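Side-chain contacts in SeviL (Septifer virgatus, PDB 6LF2), which is an R-type lectin of trefoil fold that binds the sugar chains of asialo-GM1 and GM1b: residues 63-68 with 112-117; 48-53 with 81-86. All coordinates share one frame; numbering follows the deposited sequence. Where two conformers were deposited one is given.

Contact 1 of 2, residues 63-68 with 112-117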
loop_
_atom_site.group_PDB
_atom_site.type_symbol
_atom_site.label_atom_id
_atom_site.label_comp_id
_atom_site.label_asym_id
_atom_site.label_seq_id
_atom_site.Cartn_x
_atom_site.Cartn_y
_atom_site.Cartn_z
ATOM N N LYS B 63 -13.601 -12.671 -11.676
ATOM C CA LYS B 63 -12.596 -13.165 -12.607
ATOM C C LYS B 63 -11.265 -13.352 -11.883
ATOM O O LYS B 63 -11.103 -12.981 -10.719
ATOM C CB LYS B 63 -12.417 -12.215 -13.799
ATOM C CG LYS B 63 -13.697 -11.830 -14.531
ATOM C CD LYS B 63 -13.361 -10.968 -15.736
ATOM C CE LYS B 63 -14.579 -10.276 -16.323
ATOM N NZ LYS B 63 -15.532 -11.223 -16.966
ATOM N N PHE B 64 -10.295 -13.916 -12.602
ATOM C CA PHE B 64 -9.020 -14.303 -12.014
ATOM C C PHE B 64 -7.868 -13.788 -12.860
ATOM O O PHE B 64 -7.905 -13.876 -14.085
ATOM C CB PHE B 64 -8.918 -15.817 -11.880
ATOM C CG PHE B 64 -10.057 -16.430 -11.124
ATOM C CD1 PHE B 64 -9.978 -16.615 -9.753
ATOM C CD2 PHE B 64 -11.210 -16.831 -11.790
ATOM C CE1 PHE B 64 -11.035 -17.184 -9.052
ATOM C CE2 PHE B 64 -12.264 -17.396 -11.100
ATOM C CZ PHE B 64 -12.180 -17.571 -9.730
ATOM N N LEU B 65 -6.837 -13.263 -12.198
ATOM C CA LEU B 65 -5.645 -12.817 -12.909
ATOM C C LEU B 65 -4.901 -13.996 -13.534
ATOM O O LEU B 65 -4.567 -14.973 -12.856
ATOM C CB LEU B 65 -4.716 -12.066 -11.961
ATOM C CG LEU B 65 -3.574 -11.303 -12.643
ATOM C CD1 LEU B 65 -4.101 -10.155 -13.442
ATOM C CD2 LEU B 65 -2.552 -10.807 -11.611
ATOM N N GLN B 66 -4.609 -13.882 -14.819
ATOM C CA GLN B 66 -4.107 -14.990 -15.613
ATOM C C GLN B 66 -2.943 -14.523 -16.470
ATOM O O GLN B 66 -2.923 -13.388 -16.944
ATOM C CB GLN B 66 -5.215 -15.549 -16.518
ATOM C CG GLN B 66 -4.810 -16.724 -17.397
ATOM C CD GLN B 66 -5.920 -17.123 -18.350
ATOM O OE1 GLN B 66 -6.642 -16.265 -18.874
ATOM N NE2 GLN B 66 -6.078 -18.428 -18.570
ATOM N N TYR B 67 -1.975 -15.413 -16.688
ATOM C CA TYR B 67 -0.982 -15.215 -17.736
ATOM C C TYR B 67 -1.067 -16.388 -18.697
ATOM O O TYR B 67 -0.979 -17.540 -18.268
ATOM C CB TYR B 67 0.427 -15.101 -17.162
ATOM C CG TYR B 67 1.454 -14.773 -18.217
ATOM C CD1 TYR B 67 1.293 -13.669 -19.029
ATOM C CD2 TYR B 67 2.580 -15.564 -18.394
ATOM C CE1 TYR B 67 2.217 -13.350 -19.993
ATOM C CE2 TYR B 67 3.516 -15.253 -19.355
ATOM C CZ TYR B 67 3.328 -14.148 -20.149
ATOM O OH TYR B 67 4.257 -13.830 -21.107
ATOM N N ASN B 68 -1.248 -16.100 -19.987
ATOM C CA ASN B 68 -1.491 -17.150 -20.972
ATOM C C ASN B 68 -0.277 -17.436 -21.846
ATOM O O ASN B 68 -0.418 -18.090 -22.886
ATOM C CB ASN B 68 -2.696 -16.793 -21.850
ATOM C CG ASN B 68 -2.466 -15.558 -22.695
ATOM O OD1 ASN B 68 -1.342 -15.081 -22.841
ATOM N ND2 ASN B 68 -3.547 -15.029 -23.265
ATOM N N GLY B 112 1.568 1.585 -18.399
ATOM C CA GLY B 112 0.373 1.277 -17.639
ATOM C C GLY B 112 -0.106 -0.153 -17.720
ATOM O O GLY B 112 -1.131 -0.485 -17.116
ATOM N N ASP B 113 0.604 -1.024 -18.436
ATOM C CA ASP B 113 0.169 -2.397 -18.662
ATOM C C ASP B 113 0.817 -3.353 -17.669
ATOM O O ASP B 113 1.985 -3.190 -17.305
ATOM C CB ASP B 113 0.511 -2.839 -20.089
ATOM C CG ASP B 113 -0.292 -2.095 -21.138
ATOM O OD1 ASP B 113 -1.493 -1.855 -20.905
ATOM O OD2 ASP B 113 0.275 -1.749 -22.199
ATOM N N LEU B 114 0.053 -4.358 -17.241
ATOM C CA LEU B 114 0.626 -5.511 -16.562
ATOM C C LEU B 114 1.170 -6.492 -17.594
ATOM O O LEU B 114 0.532 -6.756 -18.620
ATOM C CB LEU B 114 -0.412 -6.211 -15.686
ATOM C CG LEU B 114 -1.000 -5.418 -14.518
ATOM C CD1 LEU B 114 -1.947 -6.305 -13.718
ATOM C CD2 LEU B 114 0.115 -4.888 -13.637
ATOM N N VAL B 115 2.373 -7.004 -17.333
ATOM C CA VAL B 115 3.045 -7.965 -18.194
ATOM C C VAL B 115 3.683 -9.031 -17.309
ATOM O O VAL B 115 3.569 -8.998 -16.080
ATOM C CB VAL B 115 4.103 -7.298 -19.101
ATOM C CG1 VAL B 115 3.486 -6.218 -19.960
ATOM C CG2 VAL B 115 5.243 -6.729 -18.265
ATOM N N ALA B 116 4.352 -9.997 -17.939
ATOM C CA ALA B 116 5.050 -11.036 -17.197
ATOM C C ALA B 116 6.407 -11.273 -17.839
ATOM O O ALA B 116 6.530 -11.235 -19.065
ATOM C CB ALA B 116 4.243 -12.344 -17.147
ATOM N N ASN B 117 7.426 -11.505 -17.007
ATOM C CA ASN B 117 8.795 -11.646 -17.489
ATOM C C ASN B 117 9.470 -12.824 -16.799
ATOM O O ASN B 117 9.319 -13.022 -15.589
ATOM C CB ASN B 117 9.595 -10.361 -17.248
ATOM C CG ASN B 117 11.005 -10.432 -17.806
ATOM O OD1 ASN B 117 11.391 -11.409 -18.450
ATOM N ND2 ASN B 117 11.783 -9.381 -17.565
#

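Contact 2 of 2, residues 48-53 with 81-86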
loop_
_atom_site.group_PDB
_atom_site.type_symbol
_atom_site.label_atom_id
_atom_site.label_comp_id
_atom_site.label_asym_id
_atom_site.label_seq_id
_atom_site.Cartn_x
_atom_site.Cartn_y
_atom_site.Cartn_z
ATOM N N GLN B 48 -6.636 -15.256 -2.734
ATOM C CA GLN B 48 -7.310 -16.535 -2.515
ATOM C C GLN B 48 -6.303 -17.679 -2.447
ATOM O O GLN B 48 -5.398 -17.760 -3.279
ATOM C CB GLN B 48 -8.332 -16.805 -3.629
ATOM C CG GLN B 48 -9.267 -15.621 -3.896
ATOM C CD GLN B 48 -10.134 -15.796 -5.133
ATOM O OE1 GLN B 48 -9.740 -16.448 -6.099
ATOM N NE2 GLN B 48 -11.321 -15.202 -5.110
ATOM N N LYS B 49 -6.459 -18.551 -1.455
ATOM C CA LYS B 49 -5.686 -19.790 -1.397
ATOM C C LYS B 49 -6.264 -20.769 -2.410
ATOM O O LYS B 49 -7.438 -21.133 -2.318
ATOM C CB LYS B 49 -5.737 -20.373 0.016
ATOM C CG LYS B 49 -5.160 -21.781 0.182
ATOM C CD LYS B 49 -3.680 -21.747 0.496
ATOM C CE LYS B 49 -2.831 -21.923 -0.753
ATOM N NZ LYS B 49 -3.158 -23.189 -1.502
ATOM N N SER B 50 -5.458 -21.177 -3.388
ATOM C CA SER B 50 -5.973 -22.124 -4.371
ATOM C C SER B 50 -6.037 -23.541 -3.799
ATOM O O SER B 50 -5.515 -23.845 -2.721
ATOM C CB SER B 50 -5.110 -22.131 -5.623
ATOM O OG SER B 50 -3.963 -22.955 -5.445
ATOM N N ASP B 51 -6.670 -24.428 -4.561
ATOM C CA ASP B 51 -6.722 -25.829 -4.161
ATOM C C ASP B 51 -5.412 -26.564 -4.422
ATOM O O ASP B 51 -5.305 -27.749 -4.089
ATOM C CB ASP B 51 -7.889 -26.538 -4.859
ATOM C CG ASP B 51 -7.826 -26.463 -6.378
ATOM O OD1 ASP B 51 -6.815 -26.001 -6.944
ATOM O OD2 ASP B 51 -8.822 -26.878 -7.012
ATOM N N THR B 52 -4.412 -25.889 -4.983
ATOM C CA THR B 52 -3.111 -26.489 -5.245
ATOM C C THR B 52 -2.116 -25.983 -4.217
ATOM O O THR B 52 -1.928 -24.759 -4.109
ATOM C CB THR B 52 -2.643 -26.139 -6.652
ATOM O OG1 THR B 52 -3.614 -26.608 -7.599
ATOM C CG2 THR B 52 -1.281 -26.767 -6.952
ATOM N N PRO B 53 -1.475 -26.863 -3.447
ATOM C CA PRO B 53 -0.608 -26.409 -2.350
ATOM C C PRO B 53 0.454 -25.417 -2.807
ATOM O O PRO B 53 1.100 -25.594 -3.845
ATOM C CB PRO B 53 0.017 -27.711 -1.842
ATOM C CG PRO B 53 -0.990 -28.766 -2.183
ATOM C CD PRO B 53 -1.608 -28.331 -3.483
ATOM N N THR B 81 -3.408 -21.653 -15.330
ATOM C CA THR B 81 -2.690 -20.421 -15.629
ATOM C C THR B 81 -3.109 -19.241 -14.760
ATOM O O THR B 81 -2.579 -18.135 -14.947
ATOM C CB THR B 81 -2.898 -20.046 -17.090
ATOM O OG1 THR B 81 -4.290 -20.174 -17.402
ATOM C CG2 THR B 81 -2.078 -20.959 -17.997
ATOM N N THR B 82 -4.052 -19.439 -13.842
ATOM C CA THR B 82 -4.393 -18.423 -12.855
ATOM C C THR B 82 -3.710 -18.679 -11.516
ATOM O O THR B 82 -3.984 -17.970 -10.539
ATOM C CB THR B 82 -5.914 -18.344 -12.656
ATOM O OG1 THR B 82 -6.406 -19.558 -12.075
ATOM C CG2 THR B 82 -6.629 -18.058 -13.962
ATOM N N LEU B 83 -2.816 -19.662 -11.448
ATOM C CA LEU B 83 -2.088 -19.954 -10.220
ATOM C C LEU B 83 -0.796 -19.151 -10.176
ATOM O O LEU B 83 -0.050 -19.107 -11.158
ATOM C CB LEU B 83 -1.772 -21.447 -10.095
ATOM C CG LEU B 83 -2.973 -22.383 -10.040
ATOM C CD1 LEU B 83 -2.499 -23.828 -10.016
ATOM C CD2 LEU B 83 -3.808 -22.093 -8.822
ATOM N N TRP B 84 -0.539 -18.528 -9.021
ATOM C CA TRP B 84 0.653 -17.727 -8.779
ATOM C C TRP B 84 1.238 -18.159 -7.451
ATOM O O TRP B 84 0.496 -18.440 -6.508
ATOM C CB TRP B 84 0.327 -16.223 -8.722
ATOM C CG TRP B 84 -0.384 -15.704 -9.909
ATOM C CD1 TRP B 84 -1.725 -15.782 -10.162
ATOM C CD2 TRP B 84 0.195 -15.035 -11.027
ATOM N NE1 TRP B 84 -2.009 -15.203 -11.367
ATOM C CE2 TRP B 84 -0.851 -14.732 -11.921
ATOM C CE3 TRP B 84 1.502 -14.661 -11.364
ATOM C CZ2 TRP B 84 -0.634 -14.072 -13.125
ATOM C CZ3 TRP B 84 1.711 -14.000 -12.551
ATOM C CH2 TRP B 84 0.650 -13.713 -13.421
ATOM N N SER B 85 2.563 -18.211 -7.369
ATOM C CA SER B 85 3.220 -18.395 -6.088
ATOM C C SER B 85 3.862 -17.086 -5.652
ATOM O O SER B 85 4.184 -16.223 -6.476
ATOM C CB SER B 85 4.274 -19.508 -6.142
ATOM O OG SER B 85 5.226 -19.258 -7.158
ATOM N N LEU B 86 4.001 -16.939 -4.341
ATOM C CA LEU B 86 4.667 -15.780 -3.767
ATOM C C LEU B 86 6.130 -16.130 -3.517
ATOM O O LEU B 86 6.439 -17.069 -2.776
ATOM C CB LEU B 86 3.973 -15.334 -2.481
ATOM C CG LEU B 86 2.801 -14.359 -2.650
ATOM C CD1 LEU B 86 1.668 -14.945 -3.489
ATOM C CD2 LEU B 86 2.282 -13.941 -1.286
#

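Contact 1 of 2, residues 63-68 with 112-117
Y67 meets A116 with the flat of its ring. Beyond CB, the first torsion sets CG anti to the backbone N (chi1 -175°), which carries the ring from strand 63-67 across to strand 113-117. CG lies 3.9 Å from A116 CB, and CE1, farther along, 3.6 Å from the same methyl. CZ is equally near, so the methyl sits over the middle of the ring rather than at a rim: A116 CB is 3.5 Å from the ring centroid and 5° off its normal, a nearly ideal CH-pi contact. At the tip, Y67 OH passes 4.0 Å from A116 O without a hydrogen bond. Tyrosine offers a flat face for a methyl, and alanine ends at CB, so nothing further collides with the ring. The Y67 ring also meets H103, the two planes being about 80° apart, and A105 touches both Y67 and A116.

Two residues earlier on each strand, L65 CD1 and L114 CD1 approach loosely, at 4.4 Å. Their branched, apolar ends suit a buried cluster: they share a neighbour in L32, and L107 and I34 extend it. Residues two apart thus face the other strand, while V115 between them points away, as alternation along a beta strand requires. Such inward leucines, meeting from strands distant in sequence, are typical of the hydrophobic core of a beta-trefoil.

Contact 2 of 2, residues 48-53 with 81-86
L83 meets S50 and T52 without any ring or side-chain amide taking part across the contact; the flat group close by, the backbone carbonyl of S50, belongs to the turn itself. K49 NZ hydrogen-bonds S50 O at 2.7 Å, from a position tilted 28° out of the carbonyl plane. In the beta-trefoil this contact sets the turn that follows strand 45-50 against the residues leading into strand 84-88.

L83 does the touching with both its methyls. Its CG stands anti to the carbonyl carbon (chi1 -61°), and the branch then divides between two partners. CD2 presses against S50 CB at 3.5 Å, tighter than usual for two carbons, whereas CD1 reaches T52 OG1 at 3.8 Å, the two side chains crossing at about a right angle. No hydrogen bond joins the segments. A leucine fits because its forked end can fill two places at once, and T57 and K101 touch it as well.

The turn it packs on is held from within. K49 NZ adds a weak bond to T52 O, and its charge also makes a cation-pi contact with Y56. Serine suits position 50 because it is small enough to lie under a methyl while its hydroxyl works for the backbone. Although buried, S50 OG has two partners: it hydrogen-bonds Y55 O and accepts from the chain two residues on. That second bond closes an ST turn, with T52 N 3.0 Å from S50 OG and an N-H...O angle of 153°.

Contact 1 and contact 2 lie with their centres about 14 Å apart, and their segments alternate along the chain. Strands 45-50 and 63-67 belong to the same antiparallel sheet, and residues 63-68 are joined to residues 81-86 by hydrogen bonds: Q66 NE2 lies 2.8 Å from T81 OG1, and W84 NE1 3.0 Å from L65 O. The backbone carbonyl of a core leucine is thereby tied to the tryptophan following L83. Contact 1 is the nearer to the chain centre, about 7 Å against 11 Å. It also comes within about 10 Å of a bound galactose, measured from the L114 side chain, which rests on I34, next in sequence to the glycan-pocket residue F35.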